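Local coordinates for protein replisome organizer (Bacillus phage SPP1, PDB 1NO1) that probably acts as a helicase loader and inhibitor that helps organise the replisome in phage DNA replication, at residues 14-19 / 48-53. Residues are numbered along the deposited sequence; the frame is centred on the assembly and turned at random.
Sequences SEFYPG and NLTDYA
Ala53 sets its methyl group over one face of the Phe16 ring, a CH-pi contact with CB 3.8 Å from the ring centroid and 16° off the normal. The methyl is shifted slightly from the ring centre toward the CD2-CE2 bond, coming within 3.7 Å of Phe16 CD2. Along the edge of the same ring comes Leu49, whose CD2 is 4.0 Å from Phe16 CD1; the leucine and the phenylalanine run alongside each other, pointing opposite ways. Thr50 OG1 also sits near the ring plane, a looser neighbour of CZ. One residue on, Tyr17 reaches across with its hydroxyl, OH standing 3.5 Å from Tyr52 CE2 and 3.7 Å from Ala53 CA, with the two tyrosine side chains roughly perpendicular. This is helix-helix packing in a small all-helical domain: the last turn of helix 3-16 and the residue just after it lie against the C-terminal half of helix 42-55. Tyr17 is where the chain leaves helical geometry, and its CG stands beside the backbone N (chi1 -61°), which carries the phenol out to helix 42-55. There OH hydrogen-bonds to Asn56 O, while Tyr52 OH bonds Phe58 O, so both phenols are tied to the chain around the end of helix 42-55. Pro60 touches both tyrosines, and the Leu49 side chain also packs on Ala12 and Val13 of helix 3-16 and on Leu65.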
loop_
_atom_site.group_PDB
_atom_site.type_symbol
_atom_site.label_atom_id
_atom_site.label_comp_id
_atom_site.label_asym_id
_atom_site.label_seq_id
_atom_site.Cartn_x
_atom_site.Cartn_y
_atom_site.Cartn_z
ATOM N N SER A 14 5.735 1.669 -3.983
ATOM C CA SER A 14 7.135 1.869 -4.323
ATOM C C SER A 14 7.341 2.229 -5.800
ATOM O O SER A 14 8.251 2.988 -6.151
ATOM C CB SER A 14 7.954 0.633 -3.892
ATOM O OG SER A 14 9.173 0.568 -4.618
ATOM N N GLU A 15 6.508 1.704 -6.690
ATOM C CA GLU A 15 6.674 2.070 -8.095
ATOM C C GLU A 15 6.282 3.546 -8.307
ATOM O O GLU A 15 6.919 4.251 -9.095
ATOM C CB GLU A 15 5.883 1.129 -9.034
ATOM C CG GLU A 15 6.423 -0.307 -9.185
ATOM C CD GLU A 15 5.354 -1.314 -9.670
ATOM O OE1 GLU A 15 4.116 -1.044 -9.562
ATOM O OE2 GLU A 15 5.747 -2.397 -10.165
ATOM N N PHE A 16 5.233 3.997 -7.616
ATOM C CA PHE A 16 4.741 5.369 -7.709
ATOM C C PHE A 16 5.678 6.373 -7.079
ATOM O O PHE A 16 5.696 7.519 -7.523
ATOM C CB PHE A 16 3.378 5.541 -7.011
ATOM C CG PHE A 16 2.190 5.316 -7.905
ATOM C CD1 PHE A 16 1.284 4.308 -7.628
ATOM C CD2 PHE A 16 1.978 6.112 -9.015
ATOM C CE1 PHE A 16 0.207 4.076 -8.463
ATOM C CE2 PHE A 16 0.872 5.905 -9.828
ATOM C CZ PHE A 16 -0.024 4.896 -9.538
ATOM N N TYR A 17 6.420 5.972 -6.041
ATOM C CA TYR A 17 7.307 6.896 -5.308
ATOM C C TYR A 17 8.786 6.505 -5.217
ATOM O O TYR A 17 9.349 6.384 -4.117
ATOM C CB TYR A 17 6.762 7.173 -3.898
ATOM C CG TYR A 17 5.383 7.822 -3.894
ATOM C CD1 TYR A 17 4.239 7.065 -3.874
ATOM C CD2 TYR A 17 5.252 9.215 -3.921
ATOM C CE1 TYR A 17 2.970 7.682 -3.879
ATOM C CE2 TYR A 17 4.033 9.834 -3.906
ATOM C CZ TYR A 17 2.888 9.082 -3.911
ATOM O OH TYR A 17 1.660 9.738 -3.942
ATOM N N PRO A 18 9.443 6.392 -6.363
ATOM C CA PRO A 18 10.860 6.029 -6.411
ATOM C C PRO A 18 11.661 6.876 -5.436
ATOM O O PRO A 18 11.408 8.072 -5.332
ATOM C CB PRO A 18 11.268 6.397 -7.836
ATOM C CG PRO A 18 10.045 6.294 -8.634
ATOM C CD PRO A 18 8.891 6.661 -7.699
ATOM N N GLY A 19 12.613 6.263 -4.740
ATOM C CA GLY A 19 13.416 6.951 -3.749
ATOM C C GLY A 19 12.764 7.754 -2.614
ATOM O O GLY A 19 13.443 8.611 -2.045
ATOM N N ASN A 48 -7.928 2.717 -5.204
ATOM C CA ASN A 48 -7.725 3.827 -4.274
ATOM C C ASN A 48 -6.270 4.379 -4.293
ATOM O O ASN A 48 -6.055 5.595 -4.163
ATOM C CB ASN A 48 -8.114 3.402 -2.858
ATOM C CG ASN A 48 -9.609 3.154 -2.706
ATOM O OD1 ASN A 48 -10.404 3.562 -3.553
ATOM N ND2 ASN A 48 -9.993 2.473 -1.632
ATOM N N LEU A 49 -5.270 3.510 -4.487
ATOM C CA LEU A 49 -3.893 3.982 -4.574
ATOM C C LEU A 49 -3.720 4.856 -5.802
ATOM O O LEU A 49 -3.087 5.919 -5.760
ATOM C CB LEU A 49 -2.903 2.827 -4.563
ATOM C CG LEU A 49 -1.447 3.215 -4.778
ATOM C CD1 LEU A 49 -0.839 3.998 -3.613
ATOM C CD2 LEU A 49 -0.639 1.965 -5.040
ATOM N N THR A 50 -4.313 4.445 -6.913
ATOM C CA THR A 50 -4.255 5.269 -8.097
ATOM C C THR A 50 -4.831 6.685 -7.872
ATOM O O THR A 50 -4.194 7.679 -8.254
ATOM C CB THR A 50 -4.942 4.583 -9.296
ATOM O OG1 THR A 50 -4.185 3.437 -9.669
ATOM C CG2 THR A 50 -4.806 5.457 -10.583
ATOM N N ASP A 51 -6.012 6.805 -7.252
ATOM C CA ASP A 51 -6.577 8.139 -7.071
ATOM C C ASP A 51 -5.702 8.992 -6.114
ATOM O O ASP A 51 -5.595 10.214 -6.267
ATOM C CB ASP A 51 -8.033 8.066 -6.590
ATOM C CG ASP A 51 -8.965 7.401 -7.622
ATOM O OD1 ASP A 51 -8.705 7.535 -8.848
ATOM O OD2 ASP A 51 -9.982 6.706 -7.307
ATOM N N TYR A 52 -5.089 8.351 -5.128
ATOM C CA TYR A 52 -4.240 9.033 -4.171
ATOM C C TYR A 52 -2.968 9.615 -4.818
ATOM O O TYR A 52 -2.564 10.734 -4.496
ATOM C CB TYR A 52 -3.896 8.069 -3.019
ATOM C CG TYR A 52 -2.954 8.671 -2.022
ATOM C CD1 TYR A 52 -3.439 9.253 -0.840
ATOM C CD2 TYR A 52 -1.574 8.676 -2.256
ATOM C CE1 TYR A 52 -2.570 9.856 0.075
ATOM C CE2 TYR A 52 -0.703 9.253 -1.357
ATOM C CZ TYR A 52 -1.195 9.862 -0.193
ATOM O OH TYR A 52 -0.304 10.418 0.734
ATOM N N ALA A 53 -2.349 8.895 -5.752
ATOM C CA ALA A 53 -1.107 9.376 -6.351
ATOM C C ALA A 53 -1.320 10.541 -7.323
ATOM O O ALA A 53 -0.348 11.211 -7.730
ATOM C CB ALA A 53 -0.354 8.204 -7.119
#